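Local coordinates for protein chaperone CupB2 (Pseudomonas aeruginosa, PDB 3Q48) that probably acts as a periplasmic chaperone that folds and caps fimbrial subunits during fimbria assembly, at residues A[157-162]-A[177-182]; A[184-189]-A[203-208]. All coordinates share one frame; numbering follows the deposited sequence.

Along the chain, the two contacts come in series: contact 1 has closed before contact 2 opens, so neither nests in nor crosses the other. Contact 1 closes the hairpin of strands 160-163 and 175-179, whose connecting loop is partly unmodelled. The chain then passes to strand 185-194, which belongs to the other sheet. Contact 2 closes the next hairpin, pairing 184-189 with 203-208. Together they join strands from the two sheets of the C-terminal immunoglobulin-like domain. The centres of contact 1 and contact 2 are about 11 Å apart. They meet directly where Thr181 and Pro182 pack on Pro208, and where Asn179 ND2 makes a weak hydrogen bond to Ala207 O.

Contact 1 of 2, residues A[157-162]-A[177-182]; sequences GKLQWK and VNNPTP
Gln160 O takes the N-H of Asn178 at 2.9 Å. The CA of Val177 also leans on Gln160 O at 3.3 Å. The return bond runs from Gln160 N to Asn178 O at 3.1 Å, and Leu159 CA touches the same oxygen. The two side chains of this hydrogen-bonded pair lie alongside each other and point the same way. A weak bond from Gln160 NE2 to Asn178 OD1 (3.4 Å) joins their amides, whose planes are 31° apart. This antiparallel pairing forms a hairpin in the three-stranded sheet of the C-terminal immunoglobulin-like domain, with 160-163 as an outermost strand. On the buried side, Val177 lies over a face of the Trp161 indole. Its CB sits 3.5 Å from the centroid of the six-membered ring. CG2, anti to the backbone N of Val177, comes over the rim at CE2 and also meets Leu159 CB at 3.6 Å. Tyr230 of the opposing sheet meets the same indole. Farther along, Leu159 CD2 rests on Asn179 CA at 3.5 Å. The carboxamide beside it is held by Thr181, whose OG1 donates to Asn179 OD1, while Asn179 ND2 bonds Tyr183 O.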
loop_
_atom_site.group_PDB
_atom_site.type_symbol
_atom_site.label_atom_id
_atom_site.label_comp_id
_atom_site.label_asym_id
_atom_site.label_seq_id
_atom_site.Cartn_x
_atom_site.Cartn_y
_atom_site.Cartn_z
ATOM N N GLY A 157 -4.144 12.205 -10.351
ATOM C CA GLY A 157 -4.294 13.441 -11.104
ATOM C C GLY A 157 -5.330 14.451 -10.594
ATOM O O GLY A 157 -5.536 15.478 -11.257
ATOM N N LYS A 158 -6.006 14.185 -9.465
ATOM C CA LYS A 158 -6.950 15.176 -8.924
ATOM C C LYS A 158 -6.400 15.778 -7.637
ATOM O O LYS A 158 -7.041 16.557 -6.967
ATOM C CB LYS A 158 -8.366 14.589 -8.709
ATOM C CG LYS A 158 -8.936 13.942 -9.954
ATOM C CD LYS A 158 -10.272 13.220 -9.713
ATOM C CE LYS A 158 -10.514 12.230 -10.889
ATOM N NZ LYS A 158 -11.925 11.781 -11.089
ATOM N N LEU A 159 -5.210 15.366 -7.268
ATOM C CA LEU A 159 -4.561 15.930 -6.101
ATOM C C LEU A 159 -4.317 17.402 -6.370
ATOM O O LEU A 159 -4.021 17.778 -7.493
ATOM C CB LEU A 159 -3.247 15.191 -5.848
ATOM C CG LEU A 159 -3.499 13.710 -5.656
ATOM C CD1 LEU A 159 -2.173 12.985 -5.519
ATOM C CD2 LEU A 159 -4.366 13.479 -4.421
ATOM N N GLN A 160 -4.495 18.247 -5.380
ATOM C CA GLN A 160 -4.146 19.640 -5.603
ATOM C C GLN A 160 -3.033 20.032 -4.675
ATOM O O GLN A 160 -2.895 19.483 -3.578
ATOM C CB GLN A 160 -5.373 20.562 -5.563
ATOM C CG GLN A 160 -6.374 20.337 -4.442
ATOM C CD GLN A 160 -7.806 20.345 -4.981
ATOM O OE1 GLN A 160 -7.986 20.350 -6.210
ATOM N NE2 GLN A 160 -8.821 20.323 -4.087
ATOM N N TRP A 161 -2.175 20.915 -5.122
ATOM C CA TRP A 161 -0.964 21.148 -4.333
ATOM C C TRP A 161 -0.845 22.596 -3.926
ATOM O O TRP A 161 -1.347 23.467 -4.598
ATOM C CB TRP A 161 0.295 20.666 -5.097
ATOM C CG TRP A 161 0.215 19.201 -5.443
ATOM C CD1 TRP A 161 -0.604 18.610 -6.377
ATOM C CD2 TRP A 161 0.956 18.136 -4.826
ATOM N NE1 TRP A 161 -0.387 17.251 -6.392
ATOM C CE2 TRP A 161 0.554 16.934 -5.445
ATOM C CE3 TRP A 161 1.904 18.090 -3.796
ATOM C CZ2 TRP A 161 1.066 15.693 -5.075
ATOM C CZ3 TRP A 161 2.431 16.848 -3.426
ATOM C CH2 TRP A 161 2.005 15.663 -4.074
ATOM N N LYS A 162 -0.191 22.846 -2.806
ATOM C CA LYS A 162 0.047 24.221 -2.378
ATOM C C LYS A 162 1.221 24.348 -1.399
ATOM O O LYS A 162 1.605 23.373 -0.694
ATOM C CB LYS A 162 -1.218 24.821 -1.751
ATOM C CG LYS A 162 -1.431 24.464 -0.295
ATOM C CD LYS A 162 -2.472 25.382 0.329
ATOM C CE LYS A 162 -2.941 24.739 1.637
ATOM N NZ LYS A 162 -3.051 25.676 2.827
ATOM N N VAL A 177 -0.367 18.418 -0.163
ATOM C CA VAL A 177 -1.263 17.846 -1.161
ATOM C C VAL A 177 -2.619 17.620 -0.533
ATOM O O VAL A 177 -2.707 17.203 0.623
ATOM C CB VAL A 177 -0.709 16.539 -1.710
ATOM C CG1 VAL A 177 -0.582 15.508 -0.614
ATOM C CG2 VAL A 177 -1.576 16.056 -2.829
ATOM N N ASN A 178 -3.680 17.915 -1.281
ATOM C CA ASN A 178 -5.033 17.553 -0.846
ATOM C C ASN A 178 -5.585 16.471 -1.739
ATOM O O ASN A 178 -5.627 16.625 -2.948
ATOM C CB ASN A 178 -5.999 18.748 -0.777
ATOM C CG ASN A 178 -7.466 18.328 -0.392
ATOM O OD1 ASN A 178 -8.402 18.652 -1.136
ATOM N ND2 ASN A 178 -7.657 17.625 0.753
ATOM N N ASN A 179 -5.978 15.371 -1.106
ATOM C CA ASN A 179 -6.580 14.231 -1.775
ATOM C C ASN A 179 -8.095 14.239 -1.548
ATOM O O ASN A 179 -8.598 13.698 -0.541
ATOM C CB ASN A 179 -5.997 12.911 -1.278
ATOM C CG ASN A 179 -6.574 11.688 -2.026
ATOM O OD1 ASN A 179 -7.232 11.823 -3.090
ATOM N ND2 ASN A 179 -6.291 10.494 -1.494
ATOM N N PRO A 180 -8.805 14.807 -2.524
ATOM C CA PRO A 180 -10.219 14.985 -2.516
ATOM C C PRO A 180 -10.913 13.757 -3.180
ATOM O O PRO A 180 -12.007 13.895 -3.728
ATOM C CB PRO A 180 -10.382 16.274 -3.354
ATOM C CG PRO A 180 -9.327 16.073 -4.449
ATOM C CD PRO A 180 -8.204 15.271 -3.800
ATOM N N THR A 181 -10.292 12.586 -3.116
ATOM C CA THR A 181 -10.799 11.384 -3.767
ATOM C C THR A 181 -11.041 10.239 -2.757
ATOM O O THR A 181 -10.584 10.319 -1.604
ATOM C CB THR A 181 -9.764 10.804 -4.844
ATOM O OG1 THR A 181 -8.721 10.064 -4.178
ATOM C CG2 THR A 181 -9.168 11.890 -5.708
ATOM N N PRO A 182 -11.746 9.160 -3.187
ATOM C CA PRO A 182 -11.955 8.058 -2.211
ATOM C C PRO A 182 -10.810 7.070 -2.037
ATOM O O PRO A 182 -10.940 6.140 -1.232
ATOM C CB PRO A 182 -13.276 7.363 -2.682
ATOM C CG PRO A 182 -13.521 7.824 -4.122
ATOM C CD PRO A 182 -12.660 9.091 -4.357
#

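Contact 2 of 2, residues A[184-189]-A[203-208]; sequences YVSFAS and KGMVAP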
loop_
_atom_site.group_PDB
_atom_site.type_symbol
_atom_site.label_atom_id
_atom_site.label_comp_id
_atom_site.label_asym_id
_atom_site.label_seq_id
_atom_site.Cartn_x
_atom_site.Cartn_y
_atom_site.Cartn_z
ATOM N N TYR A 184 -6.627 5.751 -1.587
ATOM C CA TYR A 184 -5.276 6.047 -1.143
ATOM C C TYR A 184 -4.477 6.378 -2.392
ATOM O O TYR A 184 -4.771 5.864 -3.501
ATOM C CB TYR A 184 -4.673 4.843 -0.368
ATOM C CG TYR A 184 -5.302 4.704 1.024
ATOM C CD1 TYR A 184 -4.703 5.286 2.137
ATOM C CD2 TYR A 184 -6.524 4.042 1.201
ATOM C CE1 TYR A 184 -5.321 5.197 3.412
ATOM C CE2 TYR A 184 -7.128 3.940 2.432
ATOM C CZ TYR A 184 -6.532 4.528 3.534
ATOM O OH TYR A 184 -7.152 4.458 4.762
ATOM N N VAL A 185 -3.496 7.259 -2.251
ATOM C CA VAL A 185 -2.587 7.496 -3.341
ATOM C C VAL A 185 -1.235 7.328 -2.744
ATOM O O VAL A 185 -0.904 8.013 -1.802
ATOM C CB VAL A 185 -2.809 8.913 -3.934
ATOM C CG1 VAL A 185 -1.671 9.297 -5.061
ATOM C CG2 VAL A 185 -4.226 9.009 -4.484
ATOM N N SER A 186 -0.466 6.381 -3.246
ATOM C CA SER A 186 0.894 6.130 -2.733
ATOM C C SER A 186 1.936 6.750 -3.638
ATOM O O SER A 186 1.917 6.510 -4.846
ATOM C CB SER A 186 1.156 4.617 -2.631
ATOM O OG SER A 186 0.188 4.058 -1.766
ATOM N N PHE A 187 2.827 7.535 -3.056
ATOM C CA PHE A 187 3.887 8.199 -3.803
ATOM C C PHE A 187 5.222 7.471 -3.663
ATOM O O PHE A 187 5.681 7.267 -2.522
ATOM C CB PHE A 187 4.109 9.629 -3.292
ATOM C CG PHE A 187 2.878 10.473 -3.277
ATOM C CD1 PHE A 187 2.473 11.160 -4.417
ATOM C CD2 PHE A 187 2.153 10.645 -2.089
ATOM C CE1 PHE A 187 1.319 11.951 -4.392
ATOM C CE2 PHE A 187 1.008 11.454 -2.054
ATOM C CZ PHE A 187 0.592 12.105 -3.201
ATOM N N ALA A 188 5.857 7.120 -4.785
ATOM C CA ALA A 188 7.217 6.591 -4.739
ATOM C C ALA A 188 8.206 7.724 -4.623
ATOM O O ALA A 188 9.354 7.516 -4.185
ATOM C CB ALA A 188 7.536 5.742 -5.986
ATOM N N SER A 189 7.789 8.921 -5.048
ATOM C CA SER A 189 8.668 10.095 -4.965
ATOM C C SER A 189 7.863 11.308 -5.211
ATOM O O SER A 189 6.889 11.248 -5.952
ATOM C CB SER A 189 9.811 10.042 -5.998
ATOM O OG SER A 189 9.314 10.117 -7.321
ATOM N N LYS A 203 8.666 10.457 -0.009
ATOM C CA LYS A 203 7.619 9.602 -0.503
ATOM C C LYS A 203 6.555 9.500 0.584
ATOM O O LYS A 203 6.642 10.173 1.617
ATOM C CB LYS A 203 8.186 8.215 -0.835
ATOM C CG LYS A 203 8.894 7.505 0.327
ATOM C CD LYS A 203 10.022 6.634 -0.241
ATOM C CE LYS A 203 10.208 5.334 0.540
ATOM N NZ LYS A 203 8.929 4.534 0.541
ATOM N N GLY A 204 5.556 8.664 0.370
ATOM C CA GLY A 204 4.520 8.519 1.365
ATOM C C GLY A 204 3.200 8.183 0.727
ATOM O O GLY A 204 3.132 7.694 -0.413
ATOM N N MET A 205 2.142 8.433 1.466
ATOM C CA MET A 205 0.826 8.025 1.045
ATOM C C MET A 205 -0.128 9.020 1.650
ATOM O O MET A 205 0.041 9.425 2.812
ATOM C CB MET A 205 0.496 6.637 1.599
ATOM C CG MET A 205 -0.789 6.122 1.091
ATOM S SD MET A 205 -1.164 4.396 1.452
ATOM C CE MET A 205 -0.993 4.308 3.254
ATOM N N VAL A 206 -1.124 9.392 0.857
ATOM C CA VAL A 206 -2.159 10.260 1.306
ATOM C C VAL A 206 -3.457 9.434 1.225
ATOM O O VAL A 206 -3.741 8.717 0.248
ATOM C CB VAL A 206 -2.191 11.609 0.492
ATOM C CG1 VAL A 206 -2.653 11.394 -0.979
ATOM C CG2 VAL A 206 -3.067 12.663 1.189
ATOM N N ALA A 207 -4.202 9.523 2.316
ATOM C CA ALA A 207 -5.427 8.768 2.560
ATOM C C ALA A 207 -6.574 9.502 1.867
ATOM O O ALA A 207 -6.485 10.747 1.670
ATOM C CB ALA A 207 -5.667 8.708 4.086
ATOM N N PRO A 208 -7.650 8.763 1.514
ATOM C CA PRO A 208 -8.819 9.408 0.904
ATOM C C PRO A 208 -9.308 10.632 1.736
ATOM O O PRO A 208 -9.273 10.614 2.962
ATOM C CB PRO A 208 -9.911 8.319 0.936
ATOM C CG PRO A 208 -9.203 7.027 1.259
ATOM C CD PRO A 208 -7.956 7.408 2.022
#
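Tyr184 has CG anti to its carbonyl carbon (chi1 -73°), and this swings the phenol across to segment 203-208, where it meets Ala207 and Pro208. In Met205, CG anti to the backbone N (chi1 -175°) and an extended chi2 carry the sulfur to the phenol and to Ser186. Pro208 CD sits over the centre of the Tyr184 ring, 3.5 Å from the centroid and close to the ring normal, a CH-pi contact. Ala207 CB touches Tyr184 CE1 at 3.6 Å. Met205 SD comes obliquely to Tyr184 CD1 at 3.7 Å, a Met-aromatic contact, and also lies against Ser186 OG.

The backbones form an antiparallel hairpin at the edge of the four-stranded sheet. Val185 and Val206 are a hydrogen-bonded pair, with Val185 N to Val206 O at 2.9 Å and a return bond of similar length. Phe187 and Gly204 form the second such pair. Here Phe187 N reaches Gly204 O at 2.7 Å, and the bond from Gly204 N back to Phe187 O is longer. Gly204 adopts backbone angles that suit a residue without a side chain. The rim of the Phe187 ring comes in here, with CD2 set 3.5 Å from Gly204 O. Phe187 CE2 also meets Val206 CG1 at 3.8 Å. Val185, Phe187 and Val206 point into the domain core, where Leu159 and Val232 meet the first two.

Tyr184 and Met205 both touch Leu113 of the N-terminal domain, and Ser186 OG has a weak bond with Lys141 NZ. The apolar Val185, Phe187 and Val206, with Asn179 beside the two valines, thus bind the hairpin into its own domain, while the Met205 thioether, beside the Tyr184 ring, and the Ser186 hydroxyl meet the other domain.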